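Local atomic coordinates of uracil-DNA glycosylase (Sulfolobus tokodaii str. 7, PDB entry 4ZBY), a protein that belongs to the uracil-DNA glycosylase superfamily and, in this structure, holds an iron/sulfur cluster and a uracil in a single-chain alpha/beta fold. Residues A[6-11]-A[26-31]; A[17-22]-A[86-91]; A[112-117]-A[152-157]; A[119-124]-A[160-165]. All coordinates share one frame; numbering follows the deposited sequence.

Contact 1. Residues A[6-11]-A[26-31]; sequences KIKEEV and AVPGEG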
# COMPACT_ATOMS: atom_id res chain seq x y z
N LYS A 6 -17.46 2.00 -6.13
CA LYS A 6 -17.57 1.26 -7.38
C LYS A 6 -16.40 0.30 -7.51
O LYS A 6 -16.56 -0.86 -7.87
CB LYS A 6 -17.60 2.23 -8.57
CG LYS A 6 -17.73 1.62 -9.95
CD LYS A 6 -17.72 2.74 -10.99
CE LYS A 6 -18.04 2.27 -12.40
NZ LYS A 6 -18.31 3.45 -13.29
N ILE A 7 -15.22 0.81 -7.20
CA ILE A 7 -14.01 -0.01 -7.23
C ILE A 7 -14.14 -1.20 -6.28
O ILE A 7 -13.81 -2.35 -6.64
CB ILE A 7 -12.79 0.84 -6.89
CG1 ILE A 7 -12.61 1.94 -7.93
CG2 ILE A 7 -11.54 -0.07 -6.74
CD1 ILE A 7 -11.67 3.05 -7.48
N LYS A 8 -14.62 -0.95 -5.07
CA LYS A 8 -14.81 -2.02 -4.10
C LYS A 8 -15.74 -3.12 -4.63
O LYS A 8 -15.43 -4.32 -4.53
CB LYS A 8 -15.36 -1.46 -2.78
CG LYS A 8 -15.76 -2.53 -1.78
CD LYS A 8 -15.59 -2.05 -0.36
CE LYS A 8 -16.43 -2.87 0.61
NZ LYS A 8 -16.10 -2.51 2.03
N GLU A 9 -16.86 -2.73 -5.23
CA GLU A 9 -17.80 -3.69 -5.79
C GLU A 9 -17.18 -4.52 -6.89
O GLU A 9 -17.41 -5.73 -6.97
CB GLU A 9 -19.01 -2.96 -6.34
CG GLU A 9 -19.86 -2.40 -5.24
CD GLU A 9 -20.12 -3.44 -4.16
OE1 GLU A 9 -20.84 -4.43 -4.47
OE2 GLU A 9 -19.59 -3.29 -3.04
N GLU A 10 -16.41 -3.87 -7.75
CA GLU A 10 -15.77 -4.55 -8.88
C GLU A 10 -14.75 -5.54 -8.39
O GLU A 10 -14.71 -6.66 -8.90
CB GLU A 10 -15.10 -3.54 -9.81
CG GLU A 10 -16.09 -2.65 -10.54
CD GLU A 10 -15.41 -1.73 -11.53
OE1 GLU A 10 -14.29 -2.08 -11.96
OE2 GLU A 10 -15.99 -0.67 -11.87
N VAL A 11 -13.93 -5.13 -7.42
CA VAL A 11 -12.88 -6.02 -6.89
C VAL A 11 -13.50 -7.25 -6.23
O VAL A 11 -13.04 -8.37 -6.45
CB VAL A 11 -11.99 -5.29 -5.89
CG1 VAL A 11 -11.16 -6.29 -5.04
CG2 VAL A 11 -11.07 -4.31 -6.62
N ALA A 26 -11.77 -11.24 -2.00
CA ALA A 26 -10.89 -10.22 -2.58
C ALA A 26 -10.74 -9.14 -1.53
O ALA A 26 -11.60 -9.01 -0.66
CB ALA A 26 -11.47 -9.65 -3.87
N VAL A 27 -9.68 -8.34 -1.63
CA VAL A 27 -9.38 -7.32 -0.63
C VAL A 27 -9.16 -5.98 -1.31
O VAL A 27 -8.01 -5.66 -1.70
CB VAL A 27 -8.11 -7.71 0.19
CG1 VAL A 27 -7.83 -6.72 1.29
CG2 VAL A 27 -8.27 -9.14 0.80
N PRO A 28 -10.23 -5.18 -1.46
CA PRO A 28 -10.09 -3.90 -2.18
C PRO A 28 -9.30 -2.84 -1.41
O PRO A 28 -8.64 -2.00 -2.03
CB PRO A 28 -11.54 -3.44 -2.40
CG PRO A 28 -12.36 -4.20 -1.44
CD PRO A 28 -11.63 -5.54 -1.21
N GLY A 29 -9.30 -2.91 -0.09
CA GLY A 29 -8.65 -1.87 0.70
C GLY A 29 -9.72 -1.18 1.51
O GLY A 29 -10.89 -1.31 1.19
N GLU A 30 -9.31 -0.43 2.53
CA GLU A 30 -10.27 0.23 3.39
C GLU A 30 -9.68 1.52 3.96
O GLU A 30 -8.45 1.63 4.10
CB GLU A 30 -10.73 -0.72 4.51
CG GLU A 30 -9.66 -1.10 5.52
CD GLU A 30 -10.11 -2.19 6.51
OE1 GLU A 30 -11.23 -2.71 6.38
OE2 GLU A 30 -9.32 -2.50 7.42
N GLY A 31 -10.54 2.48 4.28
CA GLY A 31 -10.10 3.67 4.95
C GLY A 31 -10.78 4.92 4.46
O GLY A 31 -11.76 4.87 3.71
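Val-11 swings CG1 opposite its own backbone N (chi1 164°), out from helix 4-12, and so delivers one methyl to Ala-26 and Pro-28 together. Lys-8, one helical turn earlier, also sets CG trans to N (chi1 173°) and runs out extended, which lays CG and CD beside the same proline ring. Val-11 CG1 lies 3.6 Å from Ala-26 CB and 3.9 Å from Pro-28 CB. A branched, compact valine suits this place, since its contacts here fall to a single methyl branch close to the helix. Ala-26 matches it with the smallest of apolar side chains, and its CB also meets Val-11 O at 3.3 Å. The compact, puckered ring of Pro-28 is the common partner of both helix residues: CB comes within 3.9 Å of Lys-8 CA, while CG meets Lys-8 CG at 3.8 Å, the two side chains crossing obliquely. The lysine thus lends its aliphatic part to the packing and carries its charged end onward at the exposed surface. No hydrogen bond joins the two segments, so the contact rests on van der Waals packing. Beyond the proline, Gly-29 takes backbone angles (phi 116°) at which a beta carbon would run into the preceding carbonyl O. Pro-28 O is held by Thr-81 OG1 and Gln-109 NE2. Helix 4-12 turns another flank to helix 96-113, where Ile-7 packs on Arg-108 and Ile-112, and Glu-10 on Tyr-105, while 26-31 leads into the outermost strand 30-31, antiparallel to strand 79-82.

Contact 2. Residues A[17-22]-A[86-91]; sequences CKLWQF and CRPPNN. With SF4 (iron/sulfur cluster), chain B.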
# COMPACT_ATOMS: atom_id res chain seq x y z
N CYS A 17 -8.00 -11.72 -13.32
CA CYS A 17 -6.81 -12.55 -13.44
C CYS A 17 -7.02 -13.89 -12.76
O CYS A 17 -8.06 -14.11 -12.14
CB CYS A 17 -5.57 -11.85 -12.88
SG CYS A 17 -5.41 -11.91 -11.10
N LYS A 18 -6.07 -14.81 -12.89
CA LYS A 18 -6.31 -16.16 -12.40
C LYS A 18 -6.36 -16.28 -10.88
O LYS A 18 -6.72 -17.33 -10.35
CB LYS A 18 -5.24 -17.11 -12.97
CG LYS A 18 -3.83 -16.77 -12.53
CD LYS A 18 -2.80 -17.70 -13.20
CE LYS A 18 -1.39 -17.33 -12.80
NZ LYS A 18 -1.02 -15.92 -13.17
N LEU A 19 -6.04 -15.21 -10.16
CA LEU A 19 -6.04 -15.30 -8.71
C LEU A 19 -7.43 -15.47 -8.11
O LEU A 19 -7.55 -15.91 -6.96
CB LEU A 19 -5.39 -14.05 -8.09
CG LEU A 19 -3.91 -13.88 -8.42
CD1 LEU A 19 -3.25 -12.71 -7.68
CD2 LEU A 19 -3.19 -15.22 -8.16
N TRP A 20 -8.48 -15.12 -8.87
CA TRP A 20 -9.82 -15.17 -8.29
C TRP A 20 -10.18 -16.59 -7.86
O TRP A 20 -10.89 -16.77 -6.89
CB TRP A 20 -10.87 -14.63 -9.28
CG TRP A 20 -11.29 -15.64 -10.33
CD1 TRP A 20 -10.74 -15.82 -11.57
CD2 TRP A 20 -12.35 -16.60 -10.23
NE1 TRP A 20 -11.39 -16.83 -12.24
CE2 TRP A 20 -12.39 -17.32 -11.43
CE3 TRP A 20 -13.28 -16.91 -9.23
CZ2 TRP A 20 -13.31 -18.33 -11.67
CZ3 TRP A 20 -14.18 -17.92 -9.46
CH2 TRP A 20 -14.20 -18.61 -10.67
N GLN A 21 -9.67 -17.60 -8.58
CA GLN A 21 -10.07 -18.96 -8.33
C GLN A 21 -9.68 -19.50 -6.97
O GLN A 21 -10.27 -20.46 -6.49
CB GLN A 21 -9.50 -19.87 -9.43
CG GLN A 21 -8.00 -20.03 -9.36
CD GLN A 21 -7.43 -20.77 -10.57
OE1 GLN A 21 -7.51 -22.00 -10.67
NE2 GLN A 21 -6.85 -20.01 -11.50
N PHE A 22 -8.69 -18.88 -6.33
CA PHE A 22 -8.15 -19.38 -5.08
C PHE A 22 -8.76 -18.72 -3.84
O PHE A 22 -8.64 -19.23 -2.72
CB PHE A 22 -6.63 -19.16 -5.03
CG PHE A 22 -5.90 -19.71 -6.22
CD1 PHE A 22 -5.91 -21.07 -6.49
CD2 PHE A 22 -5.18 -18.86 -7.05
CE1 PHE A 22 -5.24 -21.59 -7.60
CE2 PHE A 22 -4.50 -19.35 -8.15
CZ PHE A 22 -4.52 -20.72 -8.42
N CYS A 86 -5.97 -9.92 -4.58
CA CYS A 86 -6.27 -11.29 -4.17
C CYS A 86 -5.00 -12.00 -3.74
O CYS A 86 -3.93 -11.68 -4.22
CB CYS A 86 -6.94 -12.07 -5.29
SG CYS A 86 -8.54 -11.32 -5.70
N ARG A 87 -5.15 -12.93 -2.81
CA ARG A 87 -4.02 -13.73 -2.29
C ARG A 87 -3.45 -14.69 -3.33
O ARG A 87 -4.14 -15.58 -3.79
CB ARG A 87 -4.47 -14.53 -1.07
CG ARG A 87 -3.36 -15.30 -0.37
CD ARG A 87 -3.94 -16.41 0.49
NE ARG A 87 -2.92 -17.01 1.34
CZ ARG A 87 -3.11 -18.08 2.10
NH1 ARG A 87 -2.12 -18.55 2.85
NH2 ARG A 87 -4.29 -18.68 2.13
N PRO A 88 -2.17 -14.52 -3.67
CA PRO A 88 -1.59 -15.51 -4.57
C PRO A 88 -1.46 -16.84 -3.85
O PRO A 88 -1.28 -16.85 -2.64
CB PRO A 88 -0.23 -14.92 -4.93
CG PRO A 88 -0.40 -13.43 -4.70
CD PRO A 88 -1.32 -13.34 -3.50
N PRO A 89 -1.58 -17.94 -4.59
CA PRO A 89 -1.45 -19.28 -4.02
C PRO A 89 -0.07 -19.55 -3.46
O PRO A 89 0.91 -18.96 -3.93
CB PRO A 89 -1.72 -20.20 -5.22
CG PRO A 89 -1.27 -19.37 -6.40
CD PRO A 89 -1.77 -18.00 -6.05
N ASN A 90 0.01 -20.44 -2.48
CA ASN A 90 1.29 -21.09 -2.16
C ASN A 90 2.33 -20.15 -1.57
O ASN A 90 3.53 -20.46 -1.63
CB ASN A 90 1.91 -21.75 -3.42
CG ASN A 90 0.99 -22.75 -4.10
OD1 ASN A 90 0.26 -23.49 -3.43
ND2 ASN A 90 1.07 -22.83 -5.44
N ASN A 91 1.90 -19.02 -0.99
CA ASN A 91 2.77 -18.01 -0.37
C ASN A 91 3.62 -17.23 -1.41
O ASN A 91 4.51 -16.47 -1.05
CB ASN A 91 3.68 -18.66 0.70
CG ASN A 91 4.33 -17.65 1.65
OD1 ASN A 91 3.72 -16.64 2.00
ND2 ASN A 91 5.56 -17.92 2.07
FE1 SF4 B . -6.92 -10.49 -10.11
FE2 SF4 B . -9.21 -9.13 -9.98
FE3 SF4 B . -8.22 -10.28 -7.76
FE4 SF4 B . -7.02 -8.15 -8.80
S1 SF4 B . -9.09 -8.21 -7.87
S2 SF4 B . -6.01 -10.01 -8.06
S3 SF4 B . -7.34 -8.49 -11.04
S4 SF4 B . -8.94 -11.35 -9.68
O HOH W 1 -6.80 -15.71 -4.42
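Leu-19 reaches from the short 3-10 segment 18-21 toward Cys-86 and the two prolines that follow. Its CB lies 3.8 Å from Cys-86 CB. From CG the branches divide: CD1 lies near both Cys-86 O and cluster sulfur S2, the latter at 3.9 Å, whereas CD2 rests on Pro-88 CA and on Pro-89 CD, 3.8 Å from the latter. A forked apolar residue can thus line the cluster and the proline run at once. Further out, Phe-22 offers a ring face to Pro-89, whose CB stands 4.1 Å from the ring centroid and 8° off the normal, a CH-pi contact; Gln-21 CG backs the opposite face. One water joins the backbones, donating to Leu-19 O and to Arg-87 O, 2.7 Å from each. The cluster joins the segments through their cysteines: Cys-17 SG binds iron FE1 and Cys-86 SG binds iron FE3, each at 2.3 Å, and Cys-14 and Cys-102 also line this pocket. Leu-19 N donates to Cys-17 SG across 3.5 Å. Such an N-H...S bond would be expected to draw charge from the thiolate and favour the reduced cluster, while the apolar leucine probably shields the inorganic sulfur from water.

Contact 3. Residues A[112-117]-A[152-157]; sequences IIMPKI and YKEKEI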
# COMPACT_ATOMS: atom_id res chain seq x y z
N ILE A 112 -8.81 9.00 -7.10
CA ILE A 112 -9.91 9.51 -6.32
C ILE A 112 -9.41 10.10 -5.01
O ILE A 112 -9.79 11.22 -4.65
CB ILE A 112 -10.94 8.41 -6.02
CG1 ILE A 112 -11.78 8.10 -7.27
CG2 ILE A 112 -11.84 8.81 -4.86
CD1 ILE A 112 -12.36 6.70 -7.26
N ILE A 113 -8.57 9.37 -4.30
CA ILE A 113 -8.10 9.84 -3.00
C ILE A 113 -7.14 11.04 -3.09
O ILE A 113 -7.26 11.98 -2.30
CB ILE A 113 -7.44 8.68 -2.24
CG1 ILE A 113 -8.49 7.60 -1.95
CG2 ILE A 113 -6.87 9.16 -0.93
CD1 ILE A 113 -7.90 6.26 -1.56
N MET A 114 -6.22 11.01 -4.05
CA MET A 114 -5.18 12.04 -4.18
C MET A 114 -4.52 12.36 -2.85
O MET A 114 -4.48 13.53 -2.42
CB MET A 114 -5.74 13.32 -4.82
CG MET A 114 -6.17 13.10 -6.26
SD MET A 114 -4.78 12.61 -7.31
CE MET A 114 -3.82 14.14 -7.23
N PRO A 115 -3.95 11.34 -2.20
CA PRO A 115 -3.33 11.55 -0.89
C PRO A 115 -2.10 12.48 -0.95
O PRO A 115 -1.42 12.62 -2.00
CB PRO A 115 -2.93 10.15 -0.47
CG PRO A 115 -2.57 9.48 -1.81
CD PRO A 115 -3.61 10.01 -2.76
N LYS A 116 -1.82 13.12 0.18
CA LYS A 116 -0.59 13.90 0.32
C LYS A 116 0.64 12.99 0.20
O LYS A 116 1.68 13.38 -0.36
CB LYS A 116 -0.57 14.61 1.69
CG LYS A 116 0.68 15.46 1.92
CD LYS A 116 0.60 16.17 3.30
CE LYS A 116 1.72 17.20 3.47
NZ LYS A 116 1.65 17.89 4.79
N ILE A 117 0.54 11.82 0.81
CA ILE A 117 1.65 10.87 0.89
C ILE A 117 1.17 9.48 0.51
O ILE A 117 0.11 9.04 0.98
CB ILE A 117 2.22 10.83 2.32
CG1 ILE A 117 2.78 12.18 2.74
CG2 ILE A 117 3.29 9.72 2.49
CD1 ILE A 117 2.93 12.33 4.22
N TYR A 152 1.41 14.85 -9.99
CA TYR A 152 0.29 14.07 -10.49
C TYR A 152 -0.98 14.90 -10.55
O TYR A 152 -1.44 15.39 -9.52
CB TYR A 152 0.05 12.82 -9.63
CG TYR A 152 -0.80 11.80 -10.34
CD1 TYR A 152 -0.54 11.47 -11.67
CD2 TYR A 152 -1.85 11.16 -9.70
CE1 TYR A 152 -1.31 10.54 -12.33
CE2 TYR A 152 -2.63 10.23 -10.36
CZ TYR A 152 -2.34 9.93 -11.69
OH TYR A 152 -3.09 9.00 -12.37
N LYS A 153 -1.53 15.03 -11.75
CA LYS A 153 -2.70 15.88 -12.01
C LYS A 153 -2.39 17.27 -11.49
O LYS A 153 -1.32 17.83 -11.77
CB LYS A 153 -3.98 15.31 -11.38
CG LYS A 153 -4.31 13.90 -11.87
CD LYS A 153 -5.64 13.38 -11.32
CE LYS A 153 -5.93 11.98 -11.85
NZ LYS A 153 -5.88 11.92 -13.34
N GLU A 154 -3.29 17.82 -10.67
CA GLU A 154 -3.15 19.21 -10.22
C GLU A 154 -2.24 19.33 -9.01
O GLU A 154 -1.89 20.44 -8.60
CB GLU A 154 -4.53 19.80 -9.91
CG GLU A 154 -5.15 19.35 -8.59
CD GLU A 154 -5.88 18.01 -8.67
OE1 GLU A 154 -6.03 17.46 -9.78
OE2 GLU A 154 -6.32 17.51 -7.61
N LYS A 155 -1.84 18.20 -8.44
CA LYS A 155 -1.12 18.19 -7.18
C LYS A 155 0.27 17.58 -7.27
O LYS A 155 0.74 17.21 -8.35
CB LYS A 155 -1.92 17.41 -6.12
CG LYS A 155 -3.23 18.05 -5.71
CD LYS A 155 -4.13 17.07 -4.94
CE LYS A 155 -5.41 17.75 -4.46
NZ LYS A 155 -6.53 16.80 -4.20
N GLU A 156 0.92 17.52 -6.12
CA GLU A 156 2.12 16.72 -5.92
C GLU A 156 1.75 15.64 -4.93
O GLU A 156 0.97 15.89 -4.00
CB GLU A 156 3.28 17.53 -5.36
CG GLU A 156 3.87 18.57 -6.29
CD GLU A 156 5.07 19.26 -5.67
OE1 GLU A 156 5.21 19.21 -4.43
OE2 GLU A 156 5.89 19.84 -6.43
N ILE A 157 2.30 14.45 -5.12
CA ILE A 157 2.15 13.38 -4.13
C ILE A 157 3.54 13.02 -3.66
O ILE A 157 4.46 12.89 -4.47
CB ILE A 157 1.45 12.14 -4.71
CG1 ILE A 157 -0.01 12.48 -5.05
CG2 ILE A 157 1.49 10.97 -3.71
CD1 ILE A 157 -0.72 11.43 -5.86
O HOH W 2 -1.81 15.24 -3.15
O HOH W 3 1.95 16.06 -1.17
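Met-114 supplies the apolar part of the contact, folded over the hairpin that carries Tyr-152 and Lys-155. Bends at chi2 (-62°) and chi3 (-66°) curl its chain back, so that SD comes 4.0 Å from Tyr-152 CD2, an oblique Met-aromatic contact, and CE rests 3.7 Å from Lys-155 CD and 3.5 Å from Tyr-152 O. An unbranched, flexible thioether suits such a curved path. Buried Ile-157 adds its CD1, which approaches Met-114 CE, while its CG1 makes a van der Waals contact with the carbonyl oxygen Pro-115 O at 3.4 Å. The fold explains the meeting. Strands 148-152 and 155-162 form a beta hairpin joined by a type II' turn from Tyr-152 to Lys-155, closed by paired backbone bonds between those two residues; Lys-153 takes the positive phi (53°) that glycine usually fills. On the other segment, helix 96-113 has just ended: Met-114 leaves helical angles with positive phi, and Pro-115, having no N-H to continue the helix, leads the chain into strand 117-121. Polar links between the backbones pass through water. Water 3 donates to Lys-116 O at 2.8 Å and to Glu-156 O at 3.0 Å, and water 2 lies where it can donate to Pro-115 O and the same Glu-156 O, so one carbonyl serves both. Of the charged groups, Lys-155 NZ pairs with Glu-154 OE2 along the turn, 3.5 Å apart, while its methylenes cover the methionine. Tyr-152 OH bonds to Asp-111 OD1 on helix 96-113, and Lys-116 NZ reaches the carbonyl oxygens of Ala-189 and Thr-191 near the C terminus.

Contact 4. Residues A[119-124]-A[160-165]; sequences VTLGRH and FPTYHP. With URA (uracil), chain C; MES (2-(N-morpholino)-ethanesulfonic acid), chain D.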
# COMPACT_ATOMS: atom_id res chain seq x y z
N VAL A 119 2.72 5.80 1.10
CA VAL A 119 3.78 4.97 1.67
C VAL A 119 3.77 3.62 0.96
O VAL A 119 2.77 2.91 1.03
CB VAL A 119 3.57 4.77 3.18
CG1 VAL A 119 4.66 3.92 3.78
CG2 VAL A 119 3.49 6.13 3.87
N THR A 120 4.84 3.32 0.23
CA THR A 120 4.88 2.06 -0.52
C THR A 120 5.67 1.07 0.32
O THR A 120 6.89 1.17 0.49
CB THR A 120 5.48 2.19 -1.95
OG1 THR A 120 6.76 2.82 -1.90
CG2 THR A 120 4.59 3.06 -2.84
N LEU A 121 4.93 0.12 0.85
CA LEU A 121 5.45 -0.88 1.77
C LEU A 121 6.00 -2.05 0.97
O LEU A 121 5.24 -2.92 0.52
CB LEU A 121 4.35 -1.37 2.73
CG LEU A 121 3.64 -0.31 3.59
CD1 LEU A 121 2.35 -0.91 4.18
CD2 LEU A 121 4.59 0.19 4.68
N GLY A 122 7.32 -2.08 0.80
CA GLY A 122 7.98 -3.22 0.17
C GLY A 122 8.28 -3.01 -1.30
O GLY A 122 7.87 -2.00 -1.90
N ARG A 123 8.96 -3.98 -1.90
CA ARG A 123 9.51 -3.80 -3.23
C ARG A 123 8.47 -3.81 -4.34
O ARG A 123 8.68 -3.18 -5.36
CB ARG A 123 10.56 -4.88 -3.53
CG ARG A 123 10.04 -6.33 -3.51
CD ARG A 123 11.19 -7.29 -3.76
NE ARG A 123 10.80 -8.71 -3.82
CZ ARG A 123 10.55 -9.38 -4.95
NH1 ARG A 123 10.62 -8.76 -6.12
NH2 ARG A 123 10.26 -10.67 -4.91
N HIS A 124 7.40 -4.57 -4.19
CA HIS A 124 6.45 -4.69 -5.29
C HIS A 124 5.68 -3.40 -5.48
O HIS A 124 5.54 -2.90 -6.60
CB HIS A 124 5.49 -5.85 -5.06
CG HIS A 124 6.16 -7.19 -5.13
ND1 HIS A 124 6.62 -7.85 -4.01
CD2 HIS A 124 6.49 -7.95 -6.19
CE1 HIS A 124 7.19 -8.99 -4.39
NE2 HIS A 124 7.12 -9.07 -5.71
N PHE A 160 6.87 7.65 -0.41
CA PHE A 160 7.87 7.27 0.57
C PHE A 160 7.97 5.76 0.69
O PHE A 160 7.11 5.13 1.31
CB PHE A 160 7.54 7.89 1.94
CG PHE A 160 8.70 7.95 2.86
CD1 PHE A 160 9.30 9.16 3.15
CD2 PHE A 160 9.23 6.78 3.42
CE1 PHE A 160 10.41 9.21 3.99
CE2 PHE A 160 10.34 6.83 4.27
CZ PHE A 160 10.92 8.04 4.56
N PRO A 161 9.01 5.17 0.09
CA PRO A 161 9.12 3.72 0.17
C PRO A 161 9.70 3.25 1.49
O PRO A 161 10.61 3.90 1.99
CB PRO A 161 10.09 3.37 -0.98
CG PRO A 161 10.18 4.62 -1.82
CD PRO A 161 9.97 5.76 -0.86
N THR A 162 9.19 2.16 2.04
CA THR A 162 9.79 1.52 3.21
C THR A 162 9.90 0.01 3.01
O THR A 162 9.40 -0.54 2.02
CB THR A 162 8.96 1.77 4.48
OG1 THR A 162 7.80 0.91 4.46
CG2 THR A 162 8.49 3.23 4.56
N TYR A 163 10.54 -0.67 3.95
CA TYR A 163 10.53 -2.13 3.94
C TYR A 163 9.12 -2.57 4.26
O TYR A 163 8.34 -1.81 4.82
CB TYR A 163 11.53 -2.70 4.94
CG TYR A 163 12.98 -2.54 4.55
CD1 TYR A 163 13.39 -2.76 3.23
CD2 TYR A 163 13.93 -2.19 5.49
CE1 TYR A 163 14.72 -2.61 2.87
CE2 TYR A 163 15.27 -2.05 5.14
CZ TYR A 163 15.65 -2.26 3.83
OH TYR A 163 16.98 -2.11 3.47
N HIS A 164 8.77 -3.78 3.87
CA HIS A 164 7.46 -4.29 4.19
C HIS A 164 7.43 -4.67 5.66
O HIS A 164 8.41 -5.16 6.19
CB HIS A 164 7.18 -5.50 3.31
CG HIS A 164 5.78 -5.97 3.37
ND1 HIS A 164 5.29 -6.71 4.43
CD2 HIS A 164 4.75 -5.83 2.50
CE1 HIS A 164 4.02 -7.00 4.20
NE2 HIS A 164 3.67 -6.48 3.04
N PRO A 165 6.29 -4.47 6.32
CA PRO A 165 6.21 -4.77 7.76
C PRO A 165 6.54 -6.22 8.11
O PRO A 165 7.08 -6.47 9.17
CB PRO A 165 4.75 -4.48 8.10
CG PRO A 165 4.32 -3.52 7.08
CD PRO A 165 5.07 -3.79 5.83
N1 URA C . 1.00 -8.20 3.11
C2 URA C . 0.68 -7.22 2.24
O2 URA C . 1.41 -6.85 1.35
N3 URA C . -0.59 -6.79 2.29
C4 URA C . -1.56 -7.23 3.12
O4 URA C . -2.65 -6.70 3.10
C5 URA C . -1.18 -8.25 4.02
C6 URA C . 0.10 -8.71 4.01
O1 MES D . 17.02 -8.05 1.78
C2 MES D . 16.45 -8.47 3.04
C3 MES D . 14.91 -8.33 2.97
N4 MES D . 14.54 -6.93 2.68
C5 MES D . 15.21 -6.49 1.41
C6 MES D . 16.73 -6.67 1.53
C7 MES D . 13.08 -6.63 2.66
C8 MES D . 12.41 -6.55 1.32
S MES D . 10.70 -6.00 1.30
O1S MES D . 10.30 -5.79 -0.11
O2S MES D . 10.62 -4.75 2.09
O3S MES D . 9.89 -7.09 1.93
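Thr-120 and Pro-161 lie side by side in the closely packed part of the contact, where the axes of parallel strands 119-121 and 160-162 approach to 4.6 Å. Thr-120 N donates to Phe-160 O at 3.1 Å, from above the carbonyl plane, and Thr-162 N returns a straighter bond to Thr-120 O at 2.9 Å. Proline is tolerated here because its N faces away from strand 117-121. Thr-120 OG1, 3.3 Å from Pro-161 CA, bonds to Thr-126 OG1. On the other face Leu-121 CD2 touches Thr-162 OG1, which donates to Tyr-163 O. These neighbouring strands belong to the central sheet of the alpha/beta fold: Thr-120 and Pro-161 face helix 123-133, Val-119 and Thr-162 face helix 172-190. Gly-122, at the N-cap of helix 123-133, gives N to Thr-162 O; a beta carbon there would press on His-164 CB. Past it the chains part toward a more open side. His-164, its CG trans to N (chi1 -170°), reaches out to the uracil pocket, where NE2 donates to uracil O2 at 2.8 Å, at the ring edge; Asn-82, Glu-42 and Phe-55 hold the same uracil. MES, probably from the crystallisation liquor, links the segments, its sulfonate accepting hydrogen bonds from His-164 N at 2.7 Å and Arg-123 N at 2.9 Å.

In the fold
From the N terminus, contact 1 closes a short loop, bringing 26-31 back to helix 4-12. Inside that loop lies 17-22, whose partner 86-91 comes much later, so contact 2 crosses contact 1; the two meet directly where Ala-26 CB packs on Cys-86 SG, beside the iron/sulfur cluster. Contacts 3 and 4 follow in series and cross each other, since 119-124 opens inside the loop closed by contact 3 and finds its partner 160-165 beyond it. They tie the end of helix 96-113 and strand 117-121 to successive parts of strand 155-162. Ile-7 touching Ile-112 links contact 1 to contact 3, while contacts 2 and 3 lie on opposite sides of the chain's centre, their nearest atoms about 17 Å apart.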